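Local coordinates for protein toxin PAU_02230 (Photorhabdus asymbiotica subsp. asymbiotica ATCC 43949, PDB 6HV6) that is a bacterial toxin of Photorhabdus, PaTox, with a helical part beside an antiparallel beta sheet, at residues S172-A177 against V183-Q188; Q87-D92 against E135-P140. The protein carries 1 engineered substitution. One frame throughout, in Å; residues are numbered along the deposited sequence.

Contact 1. Residues S172-A177 against V183-Q188; sequences SWKKSA and VVLTPQ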
loop_
_atom_site.group_PDB
_atom_site.type_symbol
_atom_site.label_atom_id
_atom_site.label_comp_id
_atom_site.label_asym_id
_atom_site.label_seq_id
_atom_site.Cartn_x
_atom_site.Cartn_y
_atom_site.Cartn_z
ATOM N N SER A 172 7.817 -8.809 8.314
ATOM C CA SER A 172 7.061 -9.592 9.283
ATOM C C SER A 172 5.945 -10.389 8.605
ATOM O O SER A 172 5.672 -11.538 8.973
ATOM C CB SER A 172 6.500 -8.656 10.350
ATOM O OG SER A 172 5.465 -9.293 11.069
ATOM N N TRP A 173 5.277 -9.786 7.622
ATOM C CA TRP A 173 4.257 -10.498 6.863
ATOM C C TRP A 173 4.859 -11.706 6.162
ATOM O O TRP A 173 4.288 -12.806 6.182
ATOM C CB TRP A 173 3.635 -9.546 5.850
ATOM C CG TRP A 173 2.385 -10.010 5.129
ATOM C CD1 TRP A 173 1.097 -9.844 5.545
ATOM C CD2 TRP A 173 2.311 -10.615 3.824
ATOM N NE1 TRP A 173 0.219 -10.327 4.585
ATOM C CE2 TRP A 173 0.943 -10.809 3.525
ATOM C CE3 TRP A 173 3.270 -11.021 2.884
ATOM C CZ2 TRP A 173 0.508 -11.396 2.322
ATOM C CZ3 TRP A 173 2.838 -11.597 1.690
ATOM C CH2 TRP A 173 1.469 -11.782 1.424
ATOM N N LYS A 174 6.016 -11.511 5.523
ATOM C CA LYS A 174 6.701 -12.624 4.871
ATOM C C LYS A 174 7.024 -13.729 5.872
ATOM O O LYS A 174 6.787 -14.913 5.605
ATOM C CB LYS A 174 7.970 -12.122 4.183
ATOM C CG LYS A 174 8.850 -13.225 3.631
ATOM C CD LYS A 174 9.954 -12.660 2.744
ATOM C CE LYS A 174 10.807 -13.785 2.168
ATOM N NZ LYS A 174 11.584 -13.342 0.972
ATOM N N LYS A 175 7.568 -13.358 7.036
ATOM C CA LYS A 175 7.890 -14.362 8.049
ATOM C C LYS A 175 6.648 -15.093 8.528
ATOM O O LYS A 175 6.711 -16.288 8.836
ATOM C CB LYS A 175 8.621 -13.711 9.225
ATOM C CG LYS A 175 10.072 -13.383 8.906
ATOM C CD LYS A 175 10.711 -12.441 9.920
ATOM C CE LYS A 175 12.073 -11.968 9.419
ATOM N NZ LYS A 175 12.705 -10.959 10.308
ATOM N N SER A 176 5.504 -14.410 8.568
ATOM C CA SER A 176 4.283 -15.054 9.031
ATOM C C SER A 176 3.738 -16.075 8.035
ATOM O O SER A 176 2.829 -16.833 8.389
ATOM C CB SER A 176 3.217 -14.000 9.320
ATOM O OG SER A 176 2.651 -13.519 8.117
ATOM N N ALA A 177 4.250 -16.102 6.803
ATOM C CA ALA A 177 3.788 -17.042 5.781
ATOM C C ALA A 177 4.652 -18.309 5.789
ATOM O O ALA A 177 5.234 -18.708 4.791
ATOM C CB ALA A 177 3.805 -16.369 4.414
ATOM N N VAL A 183 7.700 -15.933 -1.287
ATOM C CA VAL A 183 6.995 -14.693 -0.982
ATOM C C VAL A 183 7.681 -13.577 -1.757
ATOM O O VAL A 183 8.913 -13.476 -1.749
ATOM C CB VAL A 183 6.974 -14.386 0.529
ATOM C CG1 VAL A 183 6.354 -13.002 0.791
ATOM C CG2 VAL A 183 6.209 -15.479 1.292
ATOM N N VAL A 184 6.893 -12.777 -2.471
ATOM C CA VAL A 184 7.392 -11.609 -3.187
ATOM C C VAL A 184 6.751 -10.383 -2.551
ATOM O O VAL A 184 5.526 -10.237 -2.581
ATOM C CB VAL A 184 7.093 -11.688 -4.695
ATOM C CG1 VAL A 184 7.566 -10.432 -5.395
ATOM C CG2 VAL A 184 7.790 -12.897 -5.305
ATOM N N LEU A 185 7.567 -9.524 -1.947
ATOM C CA LEU A 185 7.060 -8.347 -1.256
ATOM C C LEU A 185 6.936 -7.167 -2.221
ATOM O O LEU A 185 7.901 -6.813 -2.907
ATOM C CB LEU A 185 7.982 -7.985 -0.098
ATOM C CG LEU A 185 8.028 -9.047 1.005
ATOM C CD1 LEU A 185 8.887 -8.556 2.143
ATOM C CD2 LEU A 185 6.619 -9.366 1.494
ATOM N N THR A 186 5.748 -6.547 -2.255
ATOM C CA THR A 186 5.520 -5.316 -3.026
ATOM C C THR A 186 4.497 -4.464 -2.276
ATOM O O THR A 186 3.347 -4.325 -2.698
ATOM C CB THR A 186 5.026 -5.620 -4.444
ATOM O OG1 THR A 186 3.821 -6.392 -4.372
ATOM C CG2 THR A 186 6.054 -6.367 -5.261
ATOM N N PRO A 187 4.885 -3.907 -1.127
ATOM C CA PRO A 187 3.918 -3.171 -0.292
ATOM C C PRO A 187 3.522 -1.871 -0.974
ATOM O O PRO A 187 4.377 -1.026 -1.253
ATOM C CB PRO A 187 4.697 -2.908 1.011
ATOM C CG PRO A 187 5.917 -3.773 0.945
ATOM C CD PRO A 187 6.218 -3.983 -0.509
ATOM N N GLN A 188 2.221 -1.693 -1.241
ATOM C CA GLN A 188 1.850 -0.544 -2.081
ATOM C C GLN A 188 2.090 0.778 -1.362
ATOM O O GLN A 188 2.331 1.801 -2.018
ATOM C CB GLN A 188 0.396 -0.628 -2.559
ATOM C CG GLN A 188 -0.636 -0.550 -1.442
ATOM C CD GLN A 188 -2.064 -0.335 -1.942
ATOM O OE1 GLN A 188 -2.286 0.013 -3.106
ATOM N NE2 GLN A 188 -3.037 -0.518 -1.053
HETATM O O HOH W 1 10.780 -16.235 -0.796
#
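Trp173 and Lys174 both carry CG anti to the backbone N (chi1 -169° and 172°), and these two torsions send an indole and an extended aliphatic chain from neighbouring positions of the helix onto the strand at Val183 and Leu185. Val183 answers with CG1 beside its own carbonyl carbon and CG2 beside its backbone N, a fork that meets three residues. CG1 comes to the rim of the indole, near the ring plane, with Trp173 CZ3 3.9 Å from Val183 CG1. The same methyl lies 3.8 Å from Lys174 CG, while the other branch, Val183 CG2, stands 4.0 Å from Ala177 CB. Leu185 takes part through one methyl: its CD2 reaches Trp173 CE3 at 4.0 Å, approaching the ring obliquely, and also touches Lys174 CB.

The lysine is apolar where it touches and polar at its end. CB, CG and CD run over Val183, and the amine arrives near the strand backbone, where a water accepts from Val183 N at 3.1 Å and, weakly, from Lys174 NZ. On the helix side, Ser176 OG donates to Trp173 O, three residues earlier, at 2.6 Å.

The axes of helix 172-176 and strand 183-185 run nearly antiparallel, at 168°, joined by a short connection. Trp173 stacks on Tyr312 and meets Phe326 edge-to-face, so helix 320-334 shares this apolar layer, while Val184 pairs through its backbone with Met314 of strand 313-317, joining the outermost strand 182-185 to the six-stranded sheet.

Contact 2. Residues Q87-D92 against E135-P140; sequences QRMALD and ERYISP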
loop_
_atom_site.group_PDB
_atom_site.type_symbol
_atom_site.label_atom_id
_atom_site.label_comp_id
_atom_site.label_asym_id
_atom_site.label_seq_id
_atom_site.Cartn_x
_atom_site.Cartn_y
_atom_site.Cartn_z
ATOM N N GLN A 87 3.461 13.154 15.933
ATOM C CA GLN A 87 2.461 12.645 14.995
ATOM C C GLN A 87 1.050 12.887 15.502
ATOM O O GLN A 87 0.147 13.197 14.716
ATOM C CB GLN A 87 2.688 11.152 14.743
ATOM C CG GLN A 87 4.013 10.822 14.054
ATOM C CD GLN A 87 4.112 11.390 12.656
ATOM O OE1 GLN A 87 4.277 12.595 12.470
ATOM N NE2 GLN A 87 4.015 10.521 11.660
ATOM N N ARG A 88 0.833 12.733 16.811
ATOM C CA ARG A 88 -0.482 13.033 17.367
ATOM C C ARG A 88 -0.807 14.512 17.203
ATOM O O ARG A 88 -1.916 14.870 16.790
ATOM C CB ARG A 88 -0.548 12.609 18.836
ATOM C CG ARG A 88 -0.563 11.080 19.048
ATOM C CD ARG A 88 -0.800 10.690 20.515
ATOM N NE ARG A 88 0.428 10.678 21.310
ATOM C CZ ARG A 88 0.795 11.646 22.149
ATOM N NH1 ARG A 88 0.030 12.720 22.311
ATOM N NH2 ARG A 88 1.928 11.539 22.833
ATOM N N MET A 89 0.167 15.384 17.478
ATOM C CA MET A 89 -0.044 16.819 17.310
ATOM C C MET A 89 -0.304 17.170 15.853
ATOM O O MET A 89 -1.115 18.052 15.554
ATOM C CB MET A 89 1.178 17.591 17.832
ATOM C CG MET A 89 1.392 17.444 19.323
ATOM S SD MET A 89 2.814 18.380 19.934
ATOM C CE MET A 89 2.613 19.914 19.022
ATOM N N ALA A 90 0.378 16.492 14.928
ATOM C CA ALA A 90 0.219 16.820 13.517
ATOM C C ALA A 90 -1.209 16.595 13.057
ATOM O O ALA A 90 -1.705 17.329 12.192
ATOM C CB ALA A 90 1.189 16.001 12.669
ATOM N N LEU A 91 -1.888 15.602 13.635
ATOM C CA LEU A 91 -3.294 15.363 13.325
ATOM C C LEU A 91 -4.180 16.521 13.775
ATOM O O LEU A 91 -5.202 16.797 13.139
ATOM C CB LEU A 91 -3.754 14.066 13.984
ATOM C CG LEU A 91 -3.010 12.793 13.577
ATOM C CD1 LEU A 91 -3.552 11.607 14.360
ATOM C CD2 LEU A 91 -3.130 12.547 12.076
ATOM N N ASP A 92 -3.816 17.207 14.859
ATOM C CA ASP A 92 -4.599 18.358 15.296
ATOM C C ASP A 92 -4.370 19.580 14.416
ATOM O O ASP A 92 -5.265 20.424 14.294
ATOM C CB ASP A 92 -4.265 18.715 16.741
ATOM C CG ASP A 92 -4.738 17.666 17.727
ATOM O OD1 ASP A 92 -5.714 16.947 17.416
ATOM O OD2 ASP A 92 -4.133 17.563 18.816
ATOM N N GLU A 135 11.857 17.732 19.043
ATOM C CA GLU A 135 11.705 18.364 20.354
ATOM C C GLU A 135 11.149 19.777 20.231
ATOM O O GLU A 135 10.290 20.180 21.021
ATOM C CB GLU A 135 13.045 18.420 21.090
ATOM C CG GLU A 135 13.511 17.133 21.674
ATOM C CD GLU A 135 14.818 17.310 22.437
ATOM O OE1 GLU A 135 15.205 18.473 22.692
ATOM O OE2 GLU A 135 15.453 16.285 22.767
ATOM N N ARG A 136 11.655 20.559 19.277
ATOM C CA ARG A 136 11.147 21.916 19.097
ATOM C C ARG A 136 9.702 21.896 18.606
ATOM O O ARG A 136 8.873 22.698 19.054
ATOM C CB ARG A 136 12.038 22.686 18.116
ATOM C CG ARG A 136 13.502 22.763 18.560
ATOM C CD ARG A 136 13.637 23.549 19.870
ATOM N NE ARG A 136 13.366 24.957 19.613
ATOM C CZ ARG A 136 12.454 25.681 20.253
ATOM N NH1 ARG A 136 11.738 25.139 21.223
ATOM N NH2 ARG A 136 12.272 26.956 19.928
ATOM N N TYR A 137 9.373 20.963 17.721
ATOM C CA TYR A 137 8.001 20.874 17.227
ATOM C C TYR A 137 7.033 20.644 18.378
ATOM O O TYR A 137 5.991 21.301 18.476
ATOM C CB TYR A 137 7.893 19.743 16.210
ATOM C CG TYR A 137 6.518 19.561 15.592
ATOM C CD1 TYR A 137 5.474 18.954 16.298
ATOM C CD2 TYR A 137 6.280 19.958 14.283
ATOM C CE1 TYR A 137 4.220 18.770 15.705
ATOM C CE2 TYR A 137 5.044 19.786 13.696
ATOM C CZ TYR A 137 4.019 19.198 14.401
ATOM O OH TYR A 137 2.791 19.040 13.774
ATOM N N ILE A 138 7.362 19.698 19.264
ATOM C CA ILE A 138 6.427 19.356 20.325
ATOM C C ILE A 138 6.483 20.335 21.483
ATOM O O ILE A 138 5.618 20.276 22.360
ATOM C CB ILE A 138 6.658 17.915 20.821
ATOM C CG1 ILE A 138 8.009 17.756 21.498
ATOM C CG2 ILE A 138 6.571 16.938 19.656
ATOM C CD1 ILE A 138 8.263 16.332 21.951
ATOM N N SER A 139 7.457 21.244 21.503
ATOM C CA SER A 139 7.565 22.189 22.608
ATOM C C SER A 139 6.466 23.241 22.503
ATOM O O SER A 139 6.090 23.644 21.400
ATOM C CB SER A 139 8.931 22.878 22.602
ATOM O OG SER A 139 8.994 23.907 23.585
ATOM N N PRO A 140 5.952 23.731 23.633
ATOM C CA PRO A 140 4.898 24.746 23.563
ATOM C C PRO A 140 5.405 26.135 23.212
ATOM O O PRO A 140 4.581 27.023 22.963
ATOM C CB PRO A 140 4.285 24.720 24.970
ATOM C CG PRO A 140 5.368 24.238 25.836
ATOM C CD PRO A 140 6.203 23.289 25.015
#
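Met89 reaches across to Tyr137 and Ile138, and its CB, SD and CE each touch the other segment. CB lies in the plane of the Tyr137 ring at its edge, with Met89 CB 3.9 Å from Tyr137 CE1. From there CG leaves anti to the carbonyl carbon and the chain stays extended to the sulfur, which rests against Ile138, the residue after Tyr137: Met89 SD is 3.8 Å from Ile138 CA and also near CB and CG2. A bend at the last torsion (chi3 42°) then turns the methyl back to the tyrosine, bringing Met89 CE to 3.7 Å from Tyr137 O and 3.9 Å from Tyr137 CE1. CE approaches the ring obliquely. The side chains of Met89 and Tyr137 slide past each other in opposite directions, whereas that of the methionine crosses Ile138 at about a right angle.

Beyond the ring, the phenol oxygen ends against the backbone of the residue after Met89, with Tyr137 OH 3.4 Å from Ala90 CA. Its hydroxyl is hydrogen-bonded to Tyr110 OH, giving this largely apolar contact a polar finish. Tyr137 O, beside the methionine methyl, accepts from Lys147 NZ.

No hydrogen bond links the two segments. Leu150 and Met154 of helix 144-176 also lie on Tyr137, and the whole is partly buried helix-to-helix packing in the helical part of the fold, where helices 80-93, 130-138 and 144-176 meet.

From the N terminus, helix 80-93 supplies the first half of contact 2; the chain then passes through helix 101-115 and returns in helix 130-138, closing a loop of 42 residues. A short turn leads into the long helix 144-176, whose far end opens contact 1, and only five residues later strand 182-185 closes it. The two loops neither nest nor cross: they follow in series. The centres of contact 1 and contact 2 lie about 32 Å apart, and the nearest atoms of contact 1 and contact 2 about 16 Å apart, so the two do not touch. Helix 144-176 spans the gap, its early turns packing beside contact 2 in the helical part and its far end covering the outermost strand of the six-stranded sheet in contact 1.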